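Local coordinates for MOR (Lactococcus phage TP901-1, PDB 6TRI), which probably modulates repression in the phage's genetic switch by binding a partner protein, most likely the CI repressor, through a small helix-turn-helix fold, at residues V35-K38 against K42-W45; G19-F24 against L30-V35. All coordinates share one frame; numbering follows the deposited sequence.

Contact 1 of 2, residues V35-K38 against K42-W45; sequences VSLK and KVTW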
# COMPACT_ATOMS: atom_id res chain seq x y z
N VAL B 35 -16.27 1.07 -2.61
CA VAL B 35 -15.41 0.72 -3.73
C VAL B 35 -15.32 1.88 -4.72
O VAL B 35 -14.24 2.19 -5.23
CB VAL B 35 -15.92 -0.53 -4.45
CG1 VAL B 35 -15.06 -0.85 -5.66
CG2 VAL B 35 -15.93 -1.71 -3.49
N SER B 36 -16.45 2.52 -4.98
CA SER B 36 -16.50 3.67 -5.88
C SER B 36 -15.59 4.81 -5.42
O SER B 36 -14.86 5.38 -6.23
CB SER B 36 -17.93 4.18 -6.02
OG SER B 36 -17.95 5.40 -6.72
N LEU B 37 -15.65 5.13 -4.14
CA LEU B 37 -14.85 6.22 -3.58
C LEU B 37 -13.35 5.91 -3.63
O LEU B 37 -12.52 6.81 -3.69
CB LEU B 37 -15.27 6.52 -2.14
CG LEU B 37 -16.67 7.09 -1.90
CD1 LEU B 37 -16.95 7.17 -0.42
CD2 LEU B 37 -16.80 8.46 -2.54
N LYS B 38 -13.01 4.62 -3.60
CA LYS B 38 -11.61 4.23 -3.64
C LYS B 38 -11.08 4.19 -5.07
O LYS B 38 -9.96 4.61 -5.33
CB LYS B 38 -11.42 2.87 -2.96
CG LYS B 38 -11.62 2.94 -1.46
CD LYS B 38 -11.65 1.56 -0.83
CE LYS B 38 -11.95 1.67 0.66
NZ LYS B 38 -10.88 2.38 1.40
N LYS B 42 -11.00 9.13 -3.93
CA LYS B 42 -11.52 10.00 -2.89
C LYS B 42 -11.14 9.46 -1.51
O LYS B 42 -10.94 10.22 -0.57
CB LYS B 42 -13.03 10.15 -3.00
CG LYS B 42 -13.50 10.94 -4.21
CD LYS B 42 -15.00 11.20 -4.13
CE LYS B 42 -15.50 11.99 -5.33
NZ LYS B 42 -16.96 12.27 -5.22
N VAL B 43 -11.05 8.14 -1.42
CA VAL B 43 -10.68 7.47 -0.18
C VAL B 43 -9.53 6.51 -0.42
O VAL B 43 -9.57 5.70 -1.35
CB VAL B 43 -11.86 6.71 0.44
CG1 VAL B 43 -11.44 5.99 1.70
CG2 VAL B 43 -13.02 7.65 0.72
N THR B 44 -8.49 6.61 0.41
CA THR B 44 -7.31 5.76 0.27
C THR B 44 -7.65 4.29 0.52
O THR B 44 -8.59 3.97 1.24
CB THR B 44 -6.20 6.21 1.23
OG1 THR B 44 -5.05 5.38 1.05
CG2 THR B 44 -6.67 6.12 2.68
N TRP B 45 -6.87 3.40 -0.09
CA TRP B 45 -7.04 1.96 0.10
C TRP B 45 -6.45 1.49 1.43
O TRP B 45 -5.34 1.88 1.80
CB TRP B 45 -6.39 1.18 -1.04
CG TRP B 45 -7.15 1.24 -2.34
CD1 TRP B 45 -7.16 2.26 -3.23
CD2 TRP B 45 -7.98 0.21 -2.88
NE1 TRP B 45 -7.97 1.94 -4.30
CE2 TRP B 45 -8.48 0.69 -4.11
CE3 TRP B 45 -8.36 -1.06 -2.45
CZ2 TRP B 45 -9.34 -0.06 -4.91
CZ3 TRP B 45 -9.21 -1.81 -3.24
CH2 TRP B 45 -9.69 -1.31 -4.46
O HOH W 1 -8.07 5.55 -4.04
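Lys38 reaches across to Thr44 with its ammonium group, and Leu37 O takes two backbone N-H groups from the loop; together these hold 42-45 to the end of helix 32-39. Lys38 NZ donates to Thr44 O at 2.8 Å, meeting the carbonyl 27° out of its plane. The chain runs extended from CB and bends only at its last torsion (chi4 -64°), which swings NZ round to that oxygen. On the way, its aliphatic part does other work: Lys38 CB lies 4.0 Å from the centroid of the Trp45 five-membered ring, a CH-pi contact over the indole face, offset toward the rim. Lys38 CA adds a C-H...O contact to Val43 O, 3.4 Å away.

Leu37 O is gripped twice. Lys42 N comes in at 2.8 Å, nearly along the C=O axis, while Val43 N, at 3.0 Å, approaches from above the carbonyl plane. Beside these bonds the Leu37 side chain crosses those of Lys42 and Val43 at a slant, CD2 3.6 Å from Lys42 CD and CB against Val43 CG2. The helix order is that of a helix-turn-helix unit, in which 32-39 would occupy the place of the recognition helix; here the chain leaving it folds straight back along its C-terminal end.

Further out, Glu49 makes a salt bridge with Lys38 NZ, so the ammonium has an acidic partner as well as the Thr44 carbonyl. Tyr7 and Phe68 pack round the Trp45 indole, Phe68 edge-to-face. The Trp45 backbone and the Thr44 side chain face the other protein of the assembly: Trp45 N hydrogen-bonds to a polar side chain of that chain, Thr44 OG1 only weakly to its backbone. A sulfate ion, probably from the crystallisation liquor, sits near the Thr44 side chain.

Contact 2 of 2, residues G19-F24 against L30-V35; sequences GTQYNF and LSERTV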
# COMPACT_ATOMS: atom_id res chain seq x y z
N GLY B 19 -16.50 -8.32 -13.81
CA GLY B 19 -17.55 -7.73 -14.62
C GLY B 19 -17.85 -6.31 -14.18
O GLY B 19 -17.22 -5.36 -14.65
N THR B 20 -18.80 -6.16 -13.26
CA THR B 20 -19.17 -4.84 -12.76
C THR B 20 -18.39 -4.48 -11.50
O THR B 20 -17.83 -5.35 -10.83
CB THR B 20 -20.67 -4.75 -12.45
OG1 THR B 20 -20.97 -5.55 -11.30
CG2 THR B 20 -21.50 -5.22 -13.63
N GLN B 21 -18.37 -3.19 -11.18
CA GLN B 21 -17.80 -2.71 -9.94
C GLN B 21 -18.57 -3.28 -8.75
O GLN B 21 -18.00 -3.56 -7.70
CB GLN B 21 -17.83 -1.18 -9.91
CG GLN B 21 -17.54 -0.55 -8.57
CD GLN B 21 -17.69 0.96 -8.60
OE1 GLN B 21 -18.50 1.53 -7.88
NE2 GLN B 21 -16.89 1.61 -9.44
N TYR B 22 -19.88 -3.46 -8.94
CA TYR B 22 -20.73 -4.04 -7.91
C TYR B 22 -20.30 -5.47 -7.58
O TYR B 22 -20.17 -5.83 -6.41
CB TYR B 22 -22.20 -4.02 -8.35
CG TYR B 22 -23.13 -4.73 -7.40
CD1 TYR B 22 -23.53 -4.13 -6.22
CD2 TYR B 22 -23.62 -6.00 -7.69
CE1 TYR B 22 -24.39 -4.77 -5.34
CE2 TYR B 22 -24.47 -6.65 -6.82
CZ TYR B 22 -24.86 -6.03 -5.65
OH TYR B 22 -25.71 -6.67 -4.78
N ASN B 23 -20.10 -6.28 -8.62
CA ASN B 23 -19.61 -7.64 -8.45
C ASN B 23 -18.29 -7.67 -7.69
O ASN B 23 -18.08 -8.51 -6.82
CB ASN B 23 -19.44 -8.33 -9.80
CG ASN B 23 -20.75 -8.72 -10.44
OD1 ASN B 23 -21.75 -8.91 -9.75
ND2 ASN B 23 -20.76 -8.84 -11.76
N PHE B 24 -17.41 -6.73 -8.04
CA PHE B 24 -16.13 -6.62 -7.37
C PHE B 24 -16.31 -6.27 -5.90
O PHE B 24 -15.64 -6.83 -5.03
CB PHE B 24 -15.26 -5.56 -8.06
CG PHE B 24 -13.92 -5.37 -7.42
CD1 PHE B 24 -13.04 -6.44 -7.29
CD2 PHE B 24 -13.52 -4.13 -6.96
CE1 PHE B 24 -11.80 -6.27 -6.71
CE2 PHE B 24 -12.28 -3.95 -6.38
CZ PHE B 24 -11.42 -5.02 -6.25
N LEU B 30 -17.15 -5.47 0.50
CA LEU B 30 -17.34 -4.03 0.72
C LEU B 30 -18.62 -3.54 0.06
O LEU B 30 -19.19 -4.22 -0.80
CB LEU B 30 -16.14 -3.24 0.16
CG LEU B 30 -14.88 -3.03 1.01
CD1 LEU B 30 -14.32 -4.33 1.56
CD2 LEU B 30 -13.82 -2.31 0.19
N SER B 31 -19.09 -2.37 0.48
CA SER B 31 -20.21 -1.72 -0.20
C SER B 31 -19.70 -1.13 -1.51
O SER B 31 -18.50 -0.85 -1.64
CB SER B 31 -20.84 -0.64 0.67
OG SER B 31 -19.93 0.41 0.93
N GLU B 32 -20.59 -0.95 -2.47
CA GLU B 32 -20.18 -0.44 -3.77
C GLU B 32 -19.76 1.02 -3.68
O GLU B 32 -18.84 1.45 -4.36
CB GLU B 32 -21.30 -0.61 -4.81
CG GLU B 32 -20.84 -0.29 -6.22
CD GLU B 32 -21.95 -0.40 -7.23
OE1 GLU B 32 -21.68 -0.20 -8.44
OE2 GLU B 32 -23.10 -0.69 -6.83
N ARG B 33 -20.44 1.77 -2.82
CA ARG B 33 -20.09 3.17 -2.59
C ARG B 33 -18.67 3.29 -2.03
O ARG B 33 -17.93 4.21 -2.36
CB ARG B 33 -21.08 3.85 -1.65
CG ARG B 33 -20.74 5.30 -1.36
CD ARG B 33 -21.49 5.81 -0.15
NE ARG B 33 -22.93 5.81 -0.35
CZ ARG B 33 -23.82 5.86 0.64
NH1 ARG B 33 -23.40 5.90 1.90
NH2 ARG B 33 -25.12 5.86 0.37
N THR B 34 -18.31 2.34 -1.18
CA THR B 34 -16.96 2.28 -0.63
C THR B 34 -15.95 2.03 -1.74
O THR B 34 -14.92 2.69 -1.83
CB THR B 34 -16.84 1.18 0.44
OG1 THR B 34 -17.72 1.48 1.53
CG2 THR B 34 -15.42 1.09 0.96
N VAL B 35 -16.27 1.07 -2.61
CA VAL B 35 -15.41 0.72 -3.73
C VAL B 35 -15.32 1.88 -4.72
O VAL B 35 -14.24 2.19 -5.23
CB VAL B 35 -15.92 -0.53 -4.45
CG1 VAL B 35 -15.06 -0.85 -5.66
CG2 VAL B 35 -15.93 -1.71 -3.49
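Gln21 and Tyr22 meet Glu32, and Gln21 and Phe24 meet Val35, where helix 21-28 packs on helix 32-39, the two helices of what is probably a helix-turn-helix unit, joined by a short turn. The cross-contact contains no hydrogen bond; packing does the work.

The apolar share centres on one methyl. Val35 CG1 lies 3.8 Å from Gln21 CG and just as far from Phe24 CD2, touching the phenyl ring at its edge, near the ring plane. The placement of CG1 anti to the backbone N (chi1 177°) points it at helix 21-28, between Gln21 and Phe24. Phe24 also packs on Leu57 of helix 47-57, which ties this pair to the rest of the core.

The polar groups touch carbon of their partners and do not bond to each other. Gln21 OE1 comes within 3.4 Å of Glu32 CG, and the amide and carboxylate planes stand almost perpendicular. Glu32 is fully extended, which carries its carboxylate to the first turn of helix 21-28. OE2 lies at the edge of the Tyr22 ring, 3.5 Å from Tyr22 CD1. The partial positive charge of that helix start would probably attract the acid.

Both helices begin with a side-chain N-cap. Thr20 OG1 accepts from Asn23 N at 2.9 Å in a nearly straight bond (167°), following Gly19, whose positive phi ends the preceding helix. At the other start, Ser31 OG accepts from Thr34 N over a longer 3.3 Å, with an N-H...O angle of 146°.

The two contacts lie about 11 Å apart, centre to centre, and both use helix 32-39. Along the chain, contact 2 comes first, packing 19-24 against the start of that helix. Val35 lies in both contacts but packs on helix 21-28, while Leu37 and Lys38 carry contact 1, tying the helix to the loop leading to helix 47-57. They touch directly: Ser36 CB is 3.3 Å from Gln21 OE1, and Trp45 CH2 packs on Phe24 CE2. Helix 32-39 is thus held by the helix before it and by the loop after it. Because 42-45 also meets the other protein chain, helix placement and partner binding may be coupled through this loop.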